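Local coordinates for vesicular integral-membrane protein VIP36 (Canis lupus familiaris, PDB 2DUO) that acts as an intracellular lectin of the early secretory pathway, recognising high-mannose glycans with a calcium-binding lumenal domain and takes part in transporting and sorting the glycoproteins that carry them, at residues L26-G31 and D92-G97; Y116-T121 and Y140-D145; I129-N134 and E150-T155. All blocks are in the same frame, centred on the assembly; numbering follows the deposited sequence.

Contact 1 of 3, residues L26-G31 and D92-G97; sequences LWDFQG and DRLVPG
L94 makes the close-packed part of this contact by setting one methyl branch against the side chains of D28 and Q30, alternate residues of strand 27-31 that both point toward the loop. Its CD2 lies 3.8 Å from D28 CB and 3.9 Å from Q30 CB, so it touches the aliphatic roots of two polar side chains rather than their ends. Q30 continues the packing: with CG anti to the backbone N (chi1 -178°), it brings CG to 3.5 Å from the carbonyl O of L94. A bend at chi2 (-76°) then turns the amide toward P96, where Q30 NE2 sits 3.7 Å from the ring carbon CG. The other end of that amide, OE1, is hydrogen-bonded to S52 on the adjoining strand, which probably limits rotation of the amide.

The D28-R93 side is looser and wet. D28 OD2 and R93 NH1 are 3.9 Å apart, a long salt bridge in which the oxygen lies well out of the guanidinium plane. Two waters span the gap, the second held only weakly by R93 NH1; the first lies 2.6 Å from D28 OD2, to which it donates, while accepting from R93 NH1. W54 is touched by both R93 and L94. The arrangement joins an outermost strand of the seven-stranded sheet to the loop following strand 84-90, within the beta-sandwich of the L-type lectin fold.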
ATOM      1  N   LEU A  26     -12.275  -9.385  -9.608  1.00 20.67           N
ATOM      2  CA  LEU A  26     -12.053  -9.353  -8.159  1.00 20.02           C
ATOM      3  C   LEU A  26     -11.660  -7.961  -7.650  1.00 19.54           C
ATOM      4  O   LEU A  26     -11.452  -7.797  -6.450  1.00 19.47           O
ATOM      5  CB  LEU A  26     -10.971 -10.366  -7.765  1.00 20.35           C
ATOM      6  CG  LEU A  26     -11.362 -11.815  -8.095  1.00 20.56           C
ATOM      7  CD1 LEU A  26     -10.171 -12.774  -7.960  1.00 21.09           C
ATOM      8  CD2 LEU A  26     -12.520 -12.235  -7.226  1.00 20.23           C
ATOM      9  N   TRP A  27     -11.544  -6.996  -8.567  1.00 18.69           N
ATOM     10  CA  TRP A  27     -11.059  -5.635  -8.246  1.00 18.71           C
ATOM     11  C   TRP A  27     -11.897  -4.622  -8.998  1.00 18.45           C
ATOM     12  O   TRP A  27     -12.358  -4.930 -10.098  1.00 18.29           O
ATOM     13  CB  TRP A  27      -9.578  -5.482  -8.620  1.00 18.92           C
ATOM     14  CG  TRP A  27      -8.754  -6.490  -7.877  1.00 18.71           C
ATOM     15  CD1 TRP A  27      -8.582  -7.807  -8.214  1.00 20.41           C
ATOM     16  CD2 TRP A  27      -8.090  -6.298  -6.624  1.00 19.70           C
ATOM     17  NE1 TRP A  27      -7.828  -8.443  -7.254  1.00 19.45           N
ATOM     18  CE2 TRP A  27      -7.507  -7.541  -6.268  1.00 19.41           C
ATOM     19  CE3 TRP A  27      -7.892  -5.182  -5.784  1.00 18.25           C
ATOM     20  CZ2 TRP A  27      -6.738  -7.710  -5.103  1.00 19.66           C
ATOM     21  CZ3 TRP A  27      -7.148  -5.342  -4.617  1.00 19.16           C
ATOM     22  CH2 TRP A  27      -6.575  -6.603  -4.280  1.00 19.42           C
ATOM     23  N   ASP A  28     -12.114  -3.453  -8.382  1.00 16.99           N
ATOM     24  CA  ASP A  28     -12.701  -2.276  -9.058  1.00 16.67           C
ATOM     25  C   ASP A  28     -11.550  -1.328  -9.363  1.00 15.70           C
ATOM     26  O   ASP A  28     -10.617  -1.200  -8.564  1.00 16.11           O
ATOM     27  CB  ASP A  28     -13.714  -1.551  -8.161  1.00 16.36           C
ATOM     28  CG  ASP A  28     -14.938  -2.374  -7.883  1.00 19.68           C
ATOM     29  OD1 ASP A  28     -15.627  -2.756  -8.838  1.00 17.41           O
ATOM     30  OD2 ASP A  28     -15.207  -2.642  -6.703  1.00 22.28           O
ATOM     31  N   PHE A  29     -11.572  -0.724 -10.544  1.00 15.51           N
ATOM     32  CA  PHE A  29     -10.475   0.139 -11.014  1.00 15.82           C
ATOM     33  C   PHE A  29     -10.996   1.564 -11.065  1.00 16.36           C
ATOM     34  O   PHE A  29     -12.019   1.803 -11.662  1.00 16.79           O
ATOM     35  CB  PHE A  29      -9.937  -0.320 -12.392  1.00 16.13           C
ATOM     36  CG  PHE A  29      -9.511  -1.774 -12.406  1.00 18.14           C
ATOM     37  CD1 PHE A  29     -10.469  -2.794 -12.471  1.00 18.83           C
ATOM     38  CD2 PHE A  29      -8.175  -2.115 -12.312  1.00 20.37           C
ATOM     39  CE1 PHE A  29     -10.095  -4.133 -12.443  1.00 21.66           C
ATOM     40  CE2 PHE A  29      -7.789  -3.463 -12.295  1.00 22.12           C
ATOM     41  CZ  PHE A  29      -8.751  -4.468 -12.347  1.00 19.24           C
ATOM     42  N   GLN A  30     -10.297   2.498 -10.427  1.00 16.17           N
ATOM     43  CA  GLN A  30     -10.841   3.834 -10.217  1.00 16.22           C
ATOM     44  C   GLN A  30      -9.853   4.899 -10.650  1.00 15.85           C
ATOM     45  O   GLN A  30      -8.641   4.685 -10.621  1.00 15.60           O
ATOM     46  CB  GLN A  30     -11.236   3.997  -8.729  1.00 15.84           C
ATOM     47  CG  GLN A  30     -11.888   5.348  -8.344  1.00 16.27           C
ATOM     48  CD  GLN A  30     -10.868   6.467  -8.251  1.00 14.86           C
ATOM     49  OE1 GLN A  30      -9.720   6.221  -7.915  1.00 17.20           O
ATOM     50  NE2 GLN A  30     -11.278   7.698  -8.568  1.00 17.97           N
ATOM     51  N   GLY A  31     -10.369   6.066 -11.048  1.00 15.55           N
ATOM     52  CA  GLY A  31      -9.501   7.198 -11.343  1.00 15.51           C
ATOM     53  C   GLY A  31      -8.603   6.944 -12.558  1.00 16.35           C
ATOM     54  O   GLY A  31      -9.020   6.306 -13.519  1.00 17.15           O
ATOM     55  N   ASP A  92     -13.285   2.176   4.224  1.00 17.24           N
ATOM     56  CA  ASP A  92     -13.874   2.703   2.997  1.00 18.58           C
ATOM     57  C   ASP A  92     -12.970   2.392   1.821  1.00 18.80           C
ATOM     58  O   ASP A  92     -11.826   1.997   2.006  1.00 19.52           O
ATOM     59  CB  ASP A  92     -14.040   4.234   3.113  1.00 17.98           C
ATOM     60  CG  ASP A  92     -14.947   4.642   4.295  1.00 20.72           C
ATOM     61  OD1 ASP A  92     -15.798   3.824   4.734  1.00 20.91           O
ATOM     62  OD2 ASP A  92     -14.784   5.774   4.791  1.00 22.35           O
ATOM     63  N   ARG A  93     -13.483   2.591   0.608  1.00 18.70           N
ATOM     64  CA  ARG A  93     -12.742   2.272  -0.610  1.00 19.19           C
ATOM     65  C   ARG A  93     -13.154   3.221  -1.742  1.00 18.79           C
ATOM     66  O   ARG A  93     -14.137   3.936  -1.622  1.00 19.10           O
ATOM     67  CB  ARG A  93     -13.068   0.833  -1.017  1.00 19.96           C
ATOM     68  CG  ARG A  93     -14.582   0.556  -0.967  1.00 21.21           C
ATOM     69  CD  ARG A  93     -14.991  -0.559  -1.840  1.00 25.36           C
ATOM     70  NE  ARG A  93     -16.413  -0.821  -1.693  1.00 26.95           N
ATOM     71  CZ  ARG A  93     -17.056  -1.825  -2.272  1.00 28.31           C
ATOM     72  NH1 ARG A  93     -16.397  -2.680  -3.041  1.00 30.83           N
ATOM     73  NH2 ARG A  93     -18.363  -1.975  -2.066  1.00 30.07           N
ATOM     74  N   LEU A  94     -12.383   3.218  -2.818  1.00 18.43           N
ATOM     75  CA  LEU A  94     -12.736   3.889  -4.076  1.00 17.93           C
ATOM     76  C   LEU A  94     -12.789   5.438  -4.092  1.00 18.07           C
ATOM     77  O   LEU A  94     -13.157   6.027  -5.134  1.00 17.68           O
ATOM     78  CB  LEU A  94     -14.044   3.292  -4.641  1.00 18.10           C
ATOM     79  CG  LEU A  94     -13.992   1.817  -5.079  1.00 18.00           C
ATOM     80  CD1 LEU A  94     -15.413   1.255  -5.282  1.00 19.92           C
ATOM     81  CD2 LEU A  94     -13.172   1.689  -6.324  1.00 18.21           C
ATOM     82  N   VAL A  95     -12.426   6.087  -2.981  1.00 17.55           N
ATOM     83  CA  VAL A  95     -12.516   7.552  -2.906  1.00 17.83           C
ATOM     84  C   VAL A  95     -11.132   8.130  -3.133  1.00 18.15           C
ATOM     85  O   VAL A  95     -10.194   7.787  -2.395  1.00 18.55           O
ATOM     86  CB  VAL A  95     -13.075   8.065  -1.541  1.00 18.11           C
ATOM     87  CG1 VAL A  95     -13.187   9.602  -1.546  1.00 17.96           C
ATOM     88  CG2 VAL A  95     -14.438   7.414  -1.163  1.00 18.62           C
ATOM     89  N   PRO A  96     -10.978   8.960  -4.183  1.00 17.73           N
ATOM     90  CA  PRO A  96      -9.679   9.567  -4.459  1.00 17.69           C
ATOM     91  C   PRO A  96      -9.420  10.736  -3.521  1.00 17.84           C
ATOM     92  O   PRO A  96     -10.340  11.217  -2.870  1.00 18.68           O
ATOM     93  CB  PRO A  96      -9.818  10.034  -5.915  1.00 17.86           C
ATOM     94  CG  PRO A  96     -11.288  10.345  -6.043  1.00 18.40           C
ATOM     95  CD  PRO A  96     -11.997   9.336  -5.188  1.00 17.80           C
ATOM     96  N   GLY A  97      -8.167  11.155  -3.422  1.00 17.66           N
ATOM     97  CA  GLY A  97      -7.817  12.237  -2.577  1.00 16.95           C
ATOM     98  C   GLY A  97      -6.338  12.486  -2.656  1.00 16.76           C
ATOM     99  O   GLY A  97      -5.653  11.986  -3.560  1.00 17.09           O
TER
HETATM  100  O   HOH W   1     -14.110  -2.305  -4.339  1.00 21.32           O
HETATM  101  O   HOH W   2     -17.359  -3.916  -5.747  1.00 29.35           O

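Contact 2 of 3, residues Y116-T121 and Y140-D145; sequences YPNDET and YDHSKD. With CA (calcium ion), chain C.
The D145 carboxylate receives two successive backbone N-H groups, those of N118 and D119, and also binds calcium, tying together two loops that contribute to the metal and carbohydrate site of this L-type lectin. N118 N donates to the syn lone pair of D145 OD2 at 2.8 Å, with an N-H...O angle of 156°. D119 N donates to D145 OD1 at 2.9 Å, on the syn side but 34° out of the carboxylate plane.

D145 OD2 is also 2.4 Å from the calcium ion, a double load consistent with a negative charge on this carboxylate. The 116-121 loop adds two ligands, the carbonyl O of Y116 and, at 2.3 Å from the metal, OD1 of N118. Two waters and the carboxylate of D114 complete the shell. One of those waters also donates to H142 O and is hydrogen-bonded to Y140 OH, so a second layer positions it.

Farther from the metal, D119 OD1 forms a salt bridge of 2.7 Å with K144 NZ. The lysine leaves its backbone pointing away from the 116-121 loop, and bends at chi2 and chi3 bring its end round to the carboxylate. The same aspartate oxygen accepts from T121 N, making an Asx turn, and from T121 OG1; the other, OD2, pairs with R147.

Packing beside the metal brings N118 CB to 3.3 Å from H142 O. Both residues are carbohydrate-binding positions. Their amide and imidazole planes are inclined by 57°, and N118 OD1 stands over one face of the ring, 3.8 Å from H142 CE1.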
ATOM      1  N   TYR A 116       9.225  11.071  -2.895  1.00 19.61           N
ATOM      2  CA  TYR A 116       9.707  12.455  -3.016  1.00 19.59           C
ATOM      3  C   TYR A 116       9.685  13.232  -1.697  1.00 19.89           C
ATOM      4  O   TYR A 116       8.644  13.287  -1.067  1.00 18.19           O
ATOM      5  CB  TYR A 116       8.892  13.211  -4.076  1.00 20.69           C
ATOM      6  CG  TYR A 116       9.329  14.643  -4.274  1.00 21.91           C
ATOM      7  CD1 TYR A 116      10.443  14.949  -5.069  1.00 22.44           C
ATOM      8  CD2 TYR A 116       8.641  15.698  -3.647  1.00 22.05           C
ATOM      9  CE1 TYR A 116      10.857  16.271  -5.244  1.00 23.95           C
ATOM     10  CE2 TYR A 116       9.042  17.038  -3.828  1.00 23.87           C
ATOM     11  CZ  TYR A 116      10.162  17.304  -4.624  1.00 23.57           C
ATOM     12  OH  TYR A 116      10.569  18.612  -4.817  1.00 25.98           O
ATOM     13  N   PRO A 117      10.835  13.860  -1.297  1.00 20.47           N
ATOM     14  CA  PRO A 117      10.833  14.649  -0.058  1.00 20.71           C
ATOM     15  C   PRO A 117      10.131  15.992  -0.268  1.00 21.13           C
ATOM     16  O   PRO A 117      10.728  16.963  -0.770  1.00 21.54           O
ATOM     17  CB  PRO A 117      12.324  14.840   0.252  1.00 21.26           C
ATOM     18  CG  PRO A 117      13.011  14.799  -1.116  1.00 20.79           C
ATOM     19  CD  PRO A 117      12.158  13.866  -1.969  1.00 20.38           C
ATOM     20  N   ASN A 118       8.863  16.046   0.108  1.00 20.31           N
ATOM     21  CA  ASN A 118       8.119  17.307   0.080  1.00 21.22           C
ATOM     22  C   ASN A 118       8.627  18.231   1.168  1.00 21.94           C
ATOM     23  O   ASN A 118       8.584  19.458   1.025  1.00 21.47           O
ATOM     24  CB  ASN A 118       6.624  17.066   0.259  1.00 20.82           C
ATOM     25  CG  ASN A 118       6.018  16.316  -0.912  1.00 21.62           C
ATOM     26  OD1 ASN A 118       6.055  15.084  -0.959  1.00 20.66           O
ATOM     27  ND2 ASN A 118       5.471  17.055  -1.873  1.00 20.87           N
ATOM     28  N   ASP A 119       9.126  17.625   2.245  1.00 21.69           N
ATOM     29  CA  ASP A 119       9.534  18.343   3.447  1.00 23.43           C
ATOM     30  C   ASP A 119      10.923  18.952   3.243  1.00 24.73           C
ATOM     31  O   ASP A 119      11.921  18.225   3.170  1.00 24.60           O
ATOM     32  CB  ASP A 119       9.497  17.382   4.651  1.00 22.31           C
ATOM     33  CG  ASP A 119       9.849  18.041   5.980  1.00 25.13           C
ATOM     34  OD1 ASP A 119      10.128  19.250   6.029  1.00 25.54           O
ATOM     35  OD2 ASP A 119       9.850  17.325   7.009  1.00 26.97           O
ATOM     36  N   GLU A 120      10.964  20.286   3.173  1.00 27.05           N
ATOM     37  CA  GLU A 120      12.213  21.040   2.979  1.00 29.54           C
ATOM     38  C   GLU A 120      13.205  20.894   4.148  1.00 30.05           C
ATOM     39  O   GLU A 120      14.408  21.140   3.995  1.00 30.96           O
ATOM     40  CB  GLU A 120      11.903  22.523   2.716  1.00 30.50           C
ATOM     41  CG  GLU A 120      11.359  22.791   1.307  1.00 35.77           C
ATOM     42  CD  GLU A 120      10.412  23.993   1.239  1.00 42.55           C
ATOM     43  OE1 GLU A 120      10.695  24.936   0.449  1.00 46.25           O
ATOM     44  OE2 GLU A 120       9.383  24.002   1.961  1.00 44.24           O
ATOM     45  N   THR A 121      12.701  20.515   5.315  1.00 30.04           N
ATOM     46  CA  THR A 121      13.559  20.300   6.471  1.00 31.00           C
ATOM     47  C   THR A 121      13.479  18.849   6.924  1.00 30.84           C
ATOM     48  O   THR A 121      13.604  18.577   8.116  1.00 31.75           O
ATOM     49  CB  THR A 121      13.184  21.218   7.665  1.00 31.20           C
ATOM     50  OG1 THR A 121      11.815  20.986   8.032  1.00 31.81           O
ATOM     51  CG2 THR A 121      13.382  22.706   7.317  1.00 31.72           C
ATOM     52  N   TYR A 140      -3.027  12.918   6.862  1.00 19.14           N
ATOM     53  CA  TYR A 140      -1.678  12.751   6.348  1.00 18.47           C
ATOM     54  C   TYR A 140      -1.199  14.095   5.823  1.00 18.32           C
ATOM     55  O   TYR A 140      -1.781  14.646   4.888  1.00 19.86           O
ATOM     56  CB  TYR A 140      -1.686  11.741   5.199  1.00 17.71           C
ATOM     57  CG  TYR A 140      -0.350  11.581   4.526  1.00 15.74           C
ATOM     58  CD1 TYR A 140       0.657  10.815   5.111  1.00 16.42           C
ATOM     59  CD2 TYR A 140      -0.090  12.193   3.287  1.00 17.68           C
ATOM     60  CE1 TYR A 140       1.915  10.666   4.475  1.00 14.23           C
ATOM     61  CE2 TYR A 140       1.161  12.055   2.651  1.00 14.03           C
ATOM     62  CZ  TYR A 140       2.142  11.300   3.260  1.00 15.45           C
ATOM     63  OH  TYR A 140       3.369  11.164   2.634  1.00 17.45           O
ATOM     64  N   ASP A 141      -0.140  14.633   6.405  1.00 19.08           N
ATOM     65  CA  ASP A 141       0.369  15.926   5.950  1.00 19.09           C
ATOM     66  C   ASP A 141       1.360  15.725   4.802  1.00 19.00           C
ATOM     67  O   ASP A 141       2.565  15.532   5.014  1.00 18.37           O
ATOM     68  CB  ASP A 141       1.022  16.688   7.106  1.00 18.77           C
ATOM     69  CG  ASP A 141       1.460  18.075   6.705  1.00 20.46           C
ATOM     70  OD1 ASP A 141       1.798  18.841   7.616  1.00 22.10           O
ATOM     71  OD2 ASP A 141       1.438  18.409   5.493  1.00 22.72           O
ATOM     72  N   HIS A 142       0.828  15.763   3.582  1.00 19.59           N
ATOM     73  CA  HIS A 142       1.600  15.457   2.367  1.00 20.19           C
ATOM     74  C   HIS A 142       2.809  16.398   2.223  1.00 20.66           C
ATOM     75  O   HIS A 142       3.928  15.968   1.882  1.00 20.35           O
ATOM     76  CB  HIS A 142       0.679  15.508   1.147  1.00 21.34           C
ATOM     77  CG  HIS A 142       1.401  15.349  -0.154  1.00 23.40           C
ATOM     78  ND1 HIS A 142       1.841  14.131  -0.618  1.00 26.80           N
ATOM     79  CD2 HIS A 142       1.777  16.264  -1.081  1.00 27.57           C
ATOM     80  CE1 HIS A 142       2.450  14.297  -1.782  1.00 28.19           C
ATOM     81  NE2 HIS A 142       2.433  15.587  -2.079  1.00 27.46           N
ATOM     82  N   SER A 143       2.588  17.675   2.532  1.00 21.12           N
ATOM     83  CA  SER A 143       3.655  18.682   2.481  1.00 21.95           C
ATOM     84  C   SER A 143       4.867  18.363   3.370  1.00 21.50           C
ATOM     85  O   SER A 143       5.960  18.880   3.120  1.00 21.73           O
ATOM     86  CB  SER A 143       3.095  20.089   2.777  1.00 21.26           C
ATOM     87  OG  SER A 143       2.941  20.324   4.163  1.00 23.13           O
ATOM     88  N   LYS A 144       4.678  17.514   4.393  1.00 20.54           N
ATOM     89  CA  LYS A 144       5.748  17.143   5.326  1.00 19.68           C
ATOM     90  C   LYS A 144       6.013  15.632   5.333  1.00 18.61           C
ATOM     91  O   LYS A 144       6.554  15.085   6.299  1.00 17.83           O
ATOM     92  CB  LYS A 144       5.442  17.649   6.747  1.00 20.35           C
ATOM     93  CG  LYS A 144       5.272  19.187   6.834  1.00 21.80           C
ATOM     94  CD  LYS A 144       6.592  19.958   6.677  1.00 22.90           C
ATOM     95  CE  LYS A 144       7.494  19.806   7.891  1.00 24.98           C
ATOM     96  NZ  LYS A 144       8.715  20.678   7.765  1.00 24.23           N
ATOM     97  N   ASP A 145       5.653  14.989   4.224  1.00 17.81           N
ATOM     98  CA  ASP A 145       5.811  13.538   4.054  1.00 16.90           C
ATOM     99  C   ASP A 145       5.260  12.746   5.249  1.00 16.17           C
ATOM    100  O   ASP A 145       5.884  11.774   5.696  1.00 16.18           O
ATOM    101  CB  ASP A 145       7.300  13.213   3.831  1.00 16.79           C
ATOM    102  CG  ASP A 145       7.933  14.121   2.779  1.00 17.43           C
ATOM    103  OD1 ASP A 145       8.892  14.841   3.114  1.00 17.45           O
ATOM    104  OD2 ASP A 145       7.442  14.115   1.626  1.00 18.19           O
TER
HETATM  105 CA    CA C   1       6.476  12.914  -0.211  1.00 19.15          CA
HETATM  106  O   HOH W   3       9.970  14.363   5.625  1.00 36.37           O
HETATM  107  O   HOH W   4       4.220  13.078   0.733  1.00 14.60           O
HETATM  108  O   HOH W   5       5.529  12.487  -2.443  1.00 16.13           O

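Contact 3 of 3, residues I129-N134 and E150-T155; sequences ISVMVN and ELAGCT
Residues I129 to V131 run antiparallel to A152 to C154, the strand axes 4.6 Å apart at closest and 170° between their N-to-C directions. This is the edge of the seven-stranded sheet in the lectin beta-sandwich: strand 152-155 is its outermost member, and strand 128-135 is bonded on its other side to strand 109-114. I129 and C154 form a hydrogen-bonded pair, with I129 N donating to C154 O at 2.9 Å. S130 and G153 are the next, non-hydrogen-bonded pair, their CA atoms 3.9 Å apart. V131 N then donates to A152 O at 3.1 Å. Past the paired residues, L151 N meets V131 O at 3.0 Å, nearly straight with an N-H...O angle of 171°.

The side chains of I129, V131, A152 and C154 share the face turned to the eight-stranded sheet. I129 touches C191, whose disulfide with C154 joins this edge covalently to strand 189-198 of that second sheet. V131 reaches I192, L176 and V178, and both I129 and V131 are buried in the interior of the sandwich. For V131, chi1 of -70°, measured to CG1, sets CG1 anti to the carbonyl carbon and leaves CG2 between the backbone N and that carbon, 3.9 Å from L151 CB.

S130 lies on the opposite face, against F112. E150 CG comes 3.9 Å from S130 CB, and the extended chain carries the carboxylate on to outside partners, a hydrogen bond to Y128 OH and a salt bridge to R124. At the far end of the contact, L151 extends one branch past V131 and crosses V133 obliquely, placing CD1 3.6 Å from V133 CG2.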
ATOM      1  N   ILE A 129       9.598   4.298   2.987  1.00 14.81           N
ATOM      2  CA  ILE A 129       8.398   3.507   3.234  1.00 13.85           C
ATOM      3  C   ILE A 129       8.005   3.635   4.704  1.00 14.30           C
ATOM      4  O   ILE A 129       8.845   3.487   5.587  1.00 13.57           O
ATOM      5  CB  ILE A 129       8.617   2.005   2.893  1.00 12.98           C
ATOM      6  CG1 ILE A 129       9.039   1.848   1.427  1.00 15.21           C
ATOM      7  CG2 ILE A 129       7.358   1.175   3.256  1.00 13.45           C
ATOM      8  CD1 ILE A 129       9.510   0.416   1.062  1.00 14.10           C
ATOM      9  N   SER A 130       6.724   3.921   4.954  1.00 13.69           N
ATOM     10  CA  SER A 130       6.244   4.081   6.323  1.00 14.18           C
ATOM     11  C   SER A 130       4.829   3.548   6.484  1.00 13.60           C
ATOM     12  O   SER A 130       4.128   3.212   5.493  1.00 14.47           O
ATOM     13  CB  SER A 130       6.341   5.549   6.769  1.00 14.07           C
ATOM     14  OG  SER A 130       5.494   6.363   5.988  1.00 15.95           O
ATOM     15  N   VAL A 131       4.417   3.410   7.734  1.00 13.63           N
ATOM     16  CA  VAL A 131       3.077   2.936   8.015  1.00 13.88           C
ATOM     17  C   VAL A 131       2.322   3.964   8.877  1.00 13.51           C
ATOM     18  O   VAL A 131       2.920   4.697   9.665  1.00 14.84           O
ATOM     19  CB  VAL A 131       3.064   1.550   8.696  1.00 13.84           C
ATOM     20  CG1 VAL A 131       3.517   0.431   7.716  1.00 16.65           C
ATOM     21  CG2 VAL A 131       3.918   1.552   9.976  1.00 14.72           C
ATOM     22  N   MET A 132       1.008   3.959   8.738  1.00 13.67           N
ATOM     23  CA  MET A 132       0.141   4.856   9.483  1.00 14.77           C
ATOM     24  C   MET A 132      -1.138   4.065   9.835  1.00 13.93           C
ATOM     25  O   MET A 132      -1.632   3.291   9.025  1.00 15.77           O
ATOM     26  CB  MET A 132      -0.146   6.091   8.623  1.00 14.01           C
ATOM     27  CG  MET A 132      -1.143   7.078   9.210  1.00 15.06           C
ATOM     28  SD  MET A 132      -1.259   8.493   8.109  1.00 16.81           S
ATOM     29  CE  MET A 132      -2.434   9.508   9.029  1.00 17.05           C
ATOM     30  N   VAL A 133      -1.615   4.220  11.060  1.00 13.74           N
ATOM     31  CA  VAL A 133      -2.879   3.632  11.499  1.00 14.60           C
ATOM     32  C   VAL A 133      -3.801   4.802  11.864  1.00 15.33           C
ATOM     33  O   VAL A 133      -3.376   5.731  12.555  1.00 16.34           O
ATOM     34  CB  VAL A 133      -2.660   2.658  12.672  1.00 14.63           C
ATOM     35  CG1 VAL A 133      -4.007   2.150  13.241  1.00 14.81           C
ATOM     36  CG2 VAL A 133      -1.824   1.466  12.186  1.00 13.78           C
ATOM     37  N   ASN A 134      -5.039   4.781  11.383  1.00 14.62           N
ATOM     38  CA  ASN A 134      -5.909   5.963  11.491  1.00 14.65           C
ATOM     39  C   ASN A 134      -7.310   5.517  11.918  1.00 15.20           C
ATOM     40  O   ASN A 134      -7.801   4.490  11.455  1.00 14.68           O
ATOM     41  CB  ASN A 134      -5.944   6.695  10.126  1.00 14.91           C
ATOM     42  CG  ASN A 134      -6.400   8.167  10.200  1.00 15.23           C
ATOM     43  OD1 ASN A 134      -6.934   8.649  11.210  1.00 14.51           O
ATOM     44  ND2 ASN A 134      -6.184   8.885   9.091  1.00 14.37           N
ATOM     45  N   GLU A 150       3.658   9.310  11.218  1.00 19.12           N
ATOM     46  CA  GLU A 150       4.430   8.075  10.931  1.00 20.03           C
ATOM     47  C   GLU A 150       4.622   7.179  12.161  1.00 19.06           C
ATOM     48  O   GLU A 150       5.146   7.637  13.189  1.00 19.64           O
ATOM     49  CB  GLU A 150       5.822   8.441  10.378  1.00 20.81           C
ATOM     50  CG  GLU A 150       6.777   7.247  10.242  1.00 22.08           C
ATOM     51  CD  GLU A 150       8.241   7.650   9.982  1.00 23.83           C
ATOM     52  OE1 GLU A 150       8.485   8.847   9.706  1.00 30.71           O
ATOM     53  OE2 GLU A 150       9.133   6.764  10.035  1.00 24.79           O
ATOM     54  N   LEU A 151       4.216   5.910  12.069  1.00 17.54           N
ATOM     55  CA  LEU A 151       4.463   4.972  13.163  1.00 17.35           C
ATOM     56  C   LEU A 151       5.899   4.458  13.161  1.00 17.17           C
ATOM     57  O   LEU A 151       6.526   4.321  14.221  1.00 17.05           O
ATOM     58  CB  LEU A 151       3.496   3.788  13.089  1.00 18.27           C
ATOM     59  CG  LEU A 151       2.039   4.084  13.462  1.00 18.71           C
ATOM     60  CD1 LEU A 151       1.260   2.797  13.336  1.00 22.16           C
ATOM     61  CD2 LEU A 151       1.931   4.622  14.888  1.00 20.95           C
ATOM     62  N   ALA A 152       6.392   4.154  11.957  1.00 16.30           N
ATOM     63  CA  ALA A 152       7.706   3.549  11.727  1.00 16.37           C
ATOM     64  C   ALA A 152       7.914   3.601  10.222  1.00 16.11           C
ATOM     65  O   ALA A 152       6.953   3.735   9.459  1.00 15.68           O
ATOM     66  CB  ALA A 152       7.747   2.089  12.220  1.00 17.28           C
ATOM     67  N   GLY A 153       9.166   3.478   9.805  1.00 16.94           N
ATOM     68  CA  GLY A 153       9.485   3.510   8.400  1.00 17.80           C
ATOM     69  C   GLY A 153      10.944   3.153   8.169  1.00 18.24           C
ATOM     70  O   GLY A 153      11.678   2.850   9.118  1.00 18.12           O
ATOM     71  N   CYS A 154      11.342   3.151   6.900  1.00 18.11           N
ATOM     72  CA  CYS A 154      12.714   2.834   6.522  1.00 19.52           C
ATOM     73  C   CYS A 154      12.958   3.435   5.152  1.00 19.29           C
ATOM     74  O   CYS A 154      12.030   3.551   4.365  1.00 19.26           O
ATOM     75  CB  CYS A 154      12.903   1.299   6.479  1.00 19.80           C
ATOM     76  SG  CYS A 154      12.229   0.445   5.000  1.00 24.35           S
ATOM     77  N   THR A 155      14.197   3.833   4.860  1.00 19.34           N
ATOM     78  CA  THR A 155      14.521   4.270   3.497  1.00 20.04           C
ATOM     79  C   THR A 155      14.539   3.044   2.579  1.00 19.95           C
ATOM     80  O   THR A 155      14.819   1.927   3.040  1.00 20.16           O
ATOM     81  CB  THR A 155      15.834   5.107   3.426  1.00 20.08           C
ATOM     82  OG1 THR A 155      15.965   5.664   2.111  1.00 22.72           O
ATOM     83  CG2 THR A 155      17.082   4.263   3.757  1.00 21.60           C
TER

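Contacts 1 and 3 involve the two outermost strands of the same seven-stranded sheet, on opposite sides of the chain's centre, with contact centres 22 Å apart. Contact 1 is a surface contact of a strand with a loop, held by side-chain packing and water-mediated charges; contact 3 is strand to strand, partly buried, and relies on backbone bonds, apolar packing and the disulfide of C154 to the other sheet. Contact 2, also partly buried, is loop to loop and is dominated by metal ligation and carboxylates. Its segments alternate in sequence with those of contact 3, and strand 128-135 runs between its two loops. The two touch where M132 CE packs 4.1 Å from Y140 N.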